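Long-range contacts in aminotransferase class I and II (Streptococcus suis 89/1591, PDB 3OP7), which probably catalyses the pyridoxal-phosphate-dependent transfer of amino groups between amino acids and 2-oxo acids: residues A163-G168 / A304-F310; V332-P336 / Y345-G349. All blocks are in the same frame, centred on the assembly; numbering follows the deposited sequence.

Both contacts reach one antiparallel sheet, in which strands 309-313 and 345-348 are neighbours. Contact 1 docks the loop 163-168 beside the start of strand 309-313. Contact 2 joins strand 345-348 to the short strand 335-336. Their centres are about 12 Å apart, and they touch directly. Asn165 OD1 lies 3.0 Å from Arg347 NH1, and Ser309 OG 2.9 Å from Leu348 O, both probable hydrogen bonds. Asn165 ND2 also bonds O3 of the cofactor-modified lysine at position 222. One asparagine therefore links the cofactor to Arg347. Arg347 is probably the counterpart of the arginine that receives the substrate carboxylate in related aminotransferases.

Contact 1. Residues A163-G168 / A304-F310; sequences ANNPTG and AVVSTSF
The loop 163-168 lies against 304-310, with Thr167 and Phe310 5.0 Å apart between CA atoms. This is the Asn-Asn-Pro-Thr-Gly loop of fold type I aminotransferases. It follows strand 157-161 of the large sheet and carries a cis peptide bond before Pro166. Pro166 rests over one face of the Phe310 ring in a CH-pi contact. Its CG stands 3.7 Å from the ring centroid of Phe310, nearly on the ring normal. The other face of the Phe310 ring meets the ring of Tyr345, with the planes almost parallel. Thr308 turns its OG1 anti to the backbone N (chi1 -178°). That hydroxyl donates to Pro166 O at 2.9 Å and reaches it from above the carbonyl plane. The Thr308 methyl CG2 meanwhile lies 3.7 Å from Asn164 O. At the other end, Ala304 N gives Gly168 O a nearly straight hydrogen bond of 2.8 Å. Val306 CG2 packs 3.5 Å from Gly168 CA and also touches Ala163 CB. The polar ends of Asn164 and Asn165 are held elsewhere, by Thr114 and Pro113 and by Arg347 and the cofactor. A water completes the join, donating to Thr167 O at 2.8 Å and accepting from Phe310 N at 3.0 Å.

Contact 2. Residues V332-P336 / Y345-G349; sequences VLLVP and YVRLG
Leu334 sets its CG anti to the carbonyl carbon (chi1 -69°), and its two methyls then reach different residues of 345-349. CD1 of Leu334 meets CG2 of Val346 at 4.0 Å. CD2 of Leu334 packs against CG of Leu348 at 3.9 Å, and also lies near Arg347 O. Arg347 starts out extended and bends at chi3 (73°). Its side chain runs beside that of Val335, both pointing the same way, and NH2 of Arg347 comes within 3.9 Å of CG2 of Val335.

The backbones form a beta hairpin, with strand 335-336 at the outer side of the four-stranded antiparallel sheet. Val335 and Arg347 are a hydrogen-bonded pair. Arg347 N donates to Val335 O at 2.8 Å, while the return bond from Val335 N to Arg347 O is longer, 3.3 Å. Pro336 faces Val346 as a non-hydrogen-bonded pair, a position where the missing proline N-H costs no bond to that strand. Val346 CA also makes a bent CA-H...O contact with Val335 O at 3.4 Å.

The two faces of the hairpin differ. Val346 turns to the face that helix 319-330 covers, where it touches Met319 and Cys323. Leu334 meets Leu326 of the same helix. Leu333, the residue before Leu334, pairs with strand 22-23 in a small parallel sheet. The opposite face carries Val335 and Arg347. The apolar side thus ties the hairpin to its helix, while on the other side two hydrogen bonds given to Asn165 and Ala25 hold the guanidinium group in place, and Val335 supplies an apolar flank.

Contact 1. Residues A163-G168 / A304-F310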
ATOM      1  N   ALA A 163      -4.797  -0.772  21.880  1.00 25.21           N
ATOM      2  CA  ALA A 163      -5.010   0.543  22.528  1.00 25.66           C
ATOM      3  C   ALA A 163      -5.175   1.695  21.581  1.00 24.66           C
ATOM      4  O   ALA A 163      -4.780   1.588  20.424  1.00 25.64           O
ATOM      5  CB  ALA A 163      -3.832   0.827  23.479  1.00 26.65           C
ATOM      6  N   ASN A 164      -5.689   2.835  22.059  1.00 26.14           N
ATOM      7  CA  ASN A 164      -6.062   3.921  21.137  1.00 26.61           C
ATOM      8  C   ASN A 164      -4.911   4.894  20.868  1.00 26.90           C
ATOM      9  O   ASN A 164      -4.135   5.167  21.741  1.00 28.25           O
ATOM     10  CB  ASN A 164      -7.240   4.723  21.718  1.00 26.90           C
ATOM     11  CG  ASN A 164      -7.930   5.604  20.650  1.00 25.11           C
ATOM     12  OD1 ASN A 164      -7.821   5.365  19.432  1.00 26.40           O
ATOM     13  ND2 ASN A 164      -8.635   6.621  21.100  1.00 25.87           N
ATOM     14  N   ASN A 165      -4.826   5.413  19.652  1.00 26.81           N
ATOM     15  CA  ASN A 165      -3.939   6.527  19.281  1.00 27.02           C
ATOM     16  C   ASN A 165      -4.852   7.753  19.213  1.00 28.29           C
ATOM     17  O   ASN A 165      -5.693   7.831  18.298  1.00 28.68           O
ATOM     18  CB  ASN A 165      -3.310   6.213  17.907  1.00 26.66           C
ATOM     19  CG  ASN A 165      -2.305   7.251  17.448  1.00 27.89           C
ATOM     20  OD1 ASN A 165      -2.363   8.390  17.820  1.00 28.40           O
ATOM     21  ND2 ASN A 165      -1.402   6.838  16.556  1.00 27.04           N
ATOM     22  N   PRO A 166      -4.636   8.766  20.083  1.00 29.57           N
ATOM     23  CA  PRO A 166      -3.401   9.124  20.812  1.00 29.53           C
ATOM     24  C   PRO A 166      -3.278   8.809  22.278  1.00 29.52           C
ATOM     25  O   PRO A 166      -2.216   9.030  22.868  1.00 31.34           O
ATOM     26  CB  PRO A 166      -3.378  10.641  20.611  1.00 29.70           C
ATOM     27  CG  PRO A 166      -4.862  11.004  20.818  1.00 29.95           C
ATOM     28  CD  PRO A 166      -5.625   9.864  20.189  1.00 31.06           C
ATOM     29  N   THR A 167      -4.356   8.325  22.906  1.00 28.46           N
ATOM     30  CA  THR A 167      -4.428   8.239  24.356  1.00 28.51           C
ATOM     31  C   THR A 167      -3.678   7.108  25.035  1.00 27.79           C
ATOM     32  O   THR A 167      -3.277   7.236  26.195  1.00 29.09           O
ATOM     33  CB  THR A 167      -5.900   8.100  24.815  1.00 28.78           C
ATOM     34  OG1 THR A 167      -6.429   6.864  24.304  1.00 27.00           O
ATOM     35  CG2 THR A 167      -6.726   9.314  24.346  1.00 29.31           C
ATOM     36  N   GLY A 168      -3.473   6.010  24.317  1.00 28.91           N
ATOM     37  CA  GLY A 168      -2.817   4.863  24.905  1.00 28.50           C
ATOM     38  C   GLY A 168      -3.728   4.059  25.801  1.00 29.01           C
ATOM     39  O   GLY A 168      -3.246   3.131  26.474  1.00 30.84           O
ATOM     40  N   ALA A 304      -1.834   2.650  28.862  1.00 32.46           N
ATOM     41  CA  ALA A 304      -1.755   1.284  29.349  1.00 33.43           C
ATOM     42  C   ALA A 304      -0.413   0.635  28.885  1.00 33.23           C
ATOM     43  O   ALA A 304      -0.426  -0.426  28.293  1.00 32.25           O
ATOM     44  CB  ALA A 304      -2.973   0.472  28.804  1.00 33.28           C
ATOM     45  N   VAL A 305       0.720   1.260  29.244  1.00 34.16           N
ATOM     46  CA  VAL A 305       2.072   0.771  28.907  1.00 33.64           C
ATOM     47  C   VAL A 305       2.116   0.436  27.408  1.00 32.35           C
ATOM     48  O   VAL A 305       2.431  -0.682  26.991  1.00 31.85           O
ATOM     49  CB  VAL A 305       2.534  -0.407  29.826  1.00 35.22           C
ATOM     50  CG1 VAL A 305       4.060  -0.557  29.782  1.00 36.10           C
ATOM     51  CG2 VAL A 305       2.078  -0.220  31.316  1.00 36.34           C
ATOM     52  N   VAL A 306       1.798   1.466  26.625  1.00 31.92           N
ATOM     53  CA  VAL A 306       2.033   1.505  25.190  1.00 30.72           C
ATOM     54  C   VAL A 306       2.712   2.827  24.864  1.00 31.01           C
ATOM     55  O   VAL A 306       2.624   3.787  25.622  1.00 32.78           O
ATOM     56  CB  VAL A 306       0.710   1.309  24.359  1.00 31.51           C
ATOM     57  CG1 VAL A 306       0.073  -0.078  24.655  1.00 30.76           C
ATOM     58  CG2 VAL A 306      -0.304   2.407  24.634  1.00 28.86           C
ATOM     59  N   SER A 307       3.326   2.899  23.700  1.00 31.44           N
ATOM     60  CA  SER A 307       4.222   4.010  23.321  1.00 32.06           C
ATOM     61  C   SER A 307       3.532   5.298  22.818  1.00 33.11           C
ATOM     62  O   SER A 307       4.124   6.031  21.994  1.00 35.12           O
ATOM     63  CB  SER A 307       5.206   3.491  22.219  1.00 29.91           C
ATOM     64  OG  SER A 307       4.560   3.023  21.021  1.00 29.89           O
ATOM     65  N   THR A 308       2.277   5.566  23.223  1.00 32.23           N
ATOM     66  CA  THR A 308       1.668   6.864  22.919  1.00 31.74           C
ATOM     67  C   THR A 308       1.047   7.408  24.196  1.00 32.38           C
ATOM     68  O   THR A 308       0.637   6.659  25.086  1.00 33.27           O
ATOM     69  CB  THR A 308       0.661   6.836  21.754  1.00 31.32           C
ATOM     70  OG1 THR A 308       0.142   8.171  21.498  1.00 28.83           O
ATOM     71  CG2 THR A 308      -0.487   5.839  22.020  1.00 32.52           C
ATOM     72  N   SER A 309       1.084   8.725  24.342  1.00 33.92           N
ATOM     73  CA  SER A 309       0.420   9.371  25.462  1.00 33.68           C
ATOM     74  C   SER A 309      -0.157  10.706  25.020  1.00 34.23           C
ATOM     75  O   SER A 309       0.221  11.270  23.982  1.00 33.15           O
ATOM     76  CB  SER A 309       1.363   9.595  26.683  1.00 36.31           C
ATOM     77  OG  SER A 309       2.379  10.537  26.379  1.00 35.50           O
ATOM     78  N   PHE A 310      -1.083  11.217  25.823  1.00 33.80           N
ATOM     79  CA  PHE A 310      -1.864  12.411  25.441  1.00 33.26           C
ATOM     80  C   PHE A 310      -1.900  13.242  26.699  1.00 34.90           C
ATOM     81  O   PHE A 310      -2.626  12.926  27.637  1.00 36.11           O
ATOM     82  CB  PHE A 310      -3.252  12.032  24.966  1.00 32.75           C
ATOM     83  CG  PHE A 310      -3.897  13.017  24.006  1.00 30.68           C
ATOM     84  CD1 PHE A 310      -3.207  13.554  22.946  1.00 31.00           C
ATOM     85  CD2 PHE A 310      -5.224  13.383  24.180  1.00 31.51           C
ATOM     86  CE1 PHE A 310      -3.833  14.422  22.035  1.00 32.64           C
ATOM     87  CE2 PHE A 310      -5.845  14.260  23.316  1.00 33.06           C
ATOM     88  CZ  PHE A 310      -5.154  14.761  22.217  1.00 33.41           C
TER
HETATM   89  O   HOH W   1      -2.028   9.154  27.730  1.00 31.20           O

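Contact 2. Residues V332-P336 / Y345-G349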
ATOM      1  N   VAL A 332      11.896  21.130  20.147  1.00 43.32           N
ATOM      2  CA  VAL A 332      11.173  19.962  20.629  1.00 41.44           C
ATOM      3  C   VAL A 332       9.906  19.759  19.780  1.00 39.81           C
ATOM      4  O   VAL A 332       9.107  20.689  19.594  1.00 40.35           O
ATOM      5  CB  VAL A 332      10.763  20.103  22.139  1.00 41.84           C
ATOM      6  CG1 VAL A 332       9.968  18.886  22.616  1.00 41.39           C
ATOM      7  CG2 VAL A 332      11.988  20.335  23.039  1.00 43.30           C
ATOM      8  N   LEU A 333       9.751  18.575  19.228  1.00 38.64           N
ATOM      9  CA  LEU A 333       8.583  18.288  18.383  1.00 37.39           C
ATOM     10  C   LEU A 333       7.614  17.386  19.111  1.00 36.11           C
ATOM     11  O   LEU A 333       7.990  16.312  19.593  1.00 34.19           O
ATOM     12  CB  LEU A 333       8.985  17.672  17.052  1.00 36.26           C
ATOM     13  CG  LEU A 333       7.845  17.511  16.012  1.00 36.83           C
ATOM     14  CD1 LEU A 333       7.391  18.877  15.479  1.00 38.65           C
ATOM     15  CD2 LEU A 333       8.262  16.587  14.881  1.00 36.17           C
ATOM     16  N   LEU A 334       6.361  17.862  19.184  1.00 35.54           N
ATOM     17  CA  LEU A 334       5.215  17.124  19.688  1.00 34.46           C
ATOM     18  C   LEU A 334       4.184  17.163  18.567  1.00 34.71           C
ATOM     19  O   LEU A 334       4.410  17.849  17.542  1.00 36.27           O
ATOM     20  CB  LEU A 334       4.643  17.854  20.926  1.00 34.81           C
ATOM     21  CG  LEU A 334       5.502  17.841  22.200  1.00 37.57           C
ATOM     22  CD1 LEU A 334       4.999  18.874  23.206  1.00 39.32           C
ATOM     23  CD2 LEU A 334       5.446  16.462  22.806  1.00 38.29           C
ATOM     24  N   VAL A 335       3.053  16.480  18.749  1.00 33.95           N
ATOM     25  CA  VAL A 335       1.900  16.649  17.844  1.00 33.25           C
ATOM     26  C   VAL A 335       0.786  17.332  18.638  1.00 33.39           C
ATOM     27  O   VAL A 335       0.362  16.810  19.666  1.00 34.53           O
ATOM     28  CB  VAL A 335       1.415  15.362  17.216  1.00 32.86           C
ATOM     29  CG1 VAL A 335       0.244  15.677  16.193  1.00 31.34           C
ATOM     30  CG2 VAL A 335       2.598  14.653  16.514  1.00 30.74           C
ATOM     31  N   PRO A 336       0.344  18.517  18.187  1.00 33.19           N
ATOM     32  CA  PRO A 336      -0.648  19.221  19.007  1.00 34.02           C
ATOM     33  C   PRO A 336      -2.028  18.598  18.920  1.00 33.05           C
ATOM     34  O   PRO A 336      -2.380  17.998  17.877  1.00 32.62           O
ATOM     35  CB  PRO A 336      -0.680  20.631  18.402  1.00 35.55           C
ATOM     36  CG  PRO A 336      -0.279  20.453  16.989  1.00 34.02           C
ATOM     37  CD  PRO A 336       0.717  19.301  16.997  1.00 33.35           C
ATOM     38  N   TYR A 345      -4.301  19.576  24.604  1.00 39.33           N
ATOM     39  CA  TYR A 345      -3.475  18.398  24.805  1.00 37.69           C
ATOM     40  C   TYR A 345      -2.411  18.306  23.716  1.00 36.98           C
ATOM     41  O   TYR A 345      -2.578  18.842  22.603  1.00 37.43           O
ATOM     42  CB  TYR A 345      -4.332  17.116  24.706  1.00 36.69           C
ATOM     43  CG  TYR A 345      -5.446  17.000  25.703  1.00 37.43           C
ATOM     44  CD1 TYR A 345      -6.658  17.630  25.481  1.00 40.53           C
ATOM     45  CD2 TYR A 345      -5.301  16.249  26.865  1.00 39.42           C
ATOM     46  CE1 TYR A 345      -7.700  17.521  26.404  1.00 43.51           C
ATOM     47  CE2 TYR A 345      -6.331  16.169  27.813  1.00 40.45           C
ATOM     48  CZ  TYR A 345      -7.529  16.793  27.562  1.00 43.34           C
ATOM     49  OH  TYR A 345      -8.597  16.729  28.463  1.00 44.17           O
ATOM     50  N   VAL A 346      -1.373  17.519  23.983  1.00 36.16           N
ATOM     51  CA  VAL A 346      -0.358  17.194  22.971  1.00 35.39           C
ATOM     52  C   VAL A 346      -0.137  15.676  22.966  1.00 34.70           C
ATOM     53  O   VAL A 346      -0.235  15.064  24.019  1.00 34.44           O
ATOM     54  CB  VAL A 346       0.967  17.932  23.290  1.00 36.64           C
ATOM     55  CG1 VAL A 346       0.772  19.443  23.206  1.00 38.20           C
ATOM     56  CG2 VAL A 346       1.500  17.558  24.690  1.00 38.09           C
ATOM     57  N   ARG A 347       0.101  15.068  21.797  1.00 33.43           N
ATOM     58  CA  ARG A 347       0.531  13.665  21.730  1.00 32.97           C
ATOM     59  C   ARG A 347       2.069  13.621  21.901  1.00 34.58           C
ATOM     60  O   ARG A 347       2.797  14.317  21.182  1.00 35.41           O
ATOM     61  CB  ARG A 347       0.132  12.993  20.447  1.00 31.89           C
ATOM     62  CG  ARG A 347       0.282  11.486  20.573  1.00 31.63           C
ATOM     63  CD  ARG A 347      -0.024  10.833  19.312  1.00 30.83           C
ATOM     64  NE  ARG A 347       1.054  11.066  18.357  1.00 30.15           N
ATOM     65  CZ  ARG A 347       1.061  10.584  17.119  1.00 32.71           C
ATOM     66  NH1 ARG A 347       0.011   9.889  16.637  1.00 32.44           N
ATOM     67  NH2 ARG A 347       2.115  10.836  16.345  1.00 31.15           N
ATOM     68  N   LEU A 348       2.511  12.852  22.897  1.00 35.15           N
ATOM     69  CA  LEU A 348       3.921  12.693  23.266  1.00 35.78           C
ATOM     70  C   LEU A 348       4.336  11.205  23.126  1.00 34.51           C
ATOM     71  O   LEU A 348       3.774  10.341  23.804  1.00 35.39           O
ATOM     72  CB  LEU A 348       4.087  13.159  24.699  1.00 36.09           C
ATOM     73  CG  LEU A 348       5.535  13.384  25.144  1.00 38.18           C
ATOM     74  CD1 LEU A 348       5.528  14.403  26.285  1.00 36.22           C
ATOM     75  CD2 LEU A 348       6.272  12.097  25.527  1.00 35.99           C
ATOM     76  N   GLY A 349       5.281  10.905  22.246  1.00 33.19           N
ATOM     77  CA  GLY A 349       5.751   9.543  22.055  1.00 32.83           C
ATOM     78  C   GLY A 349       7.030   9.361  22.872  1.00 34.45           C
ATOM     79  O   GLY A 349       8.057   9.966  22.566  1.00 35.20           O
TER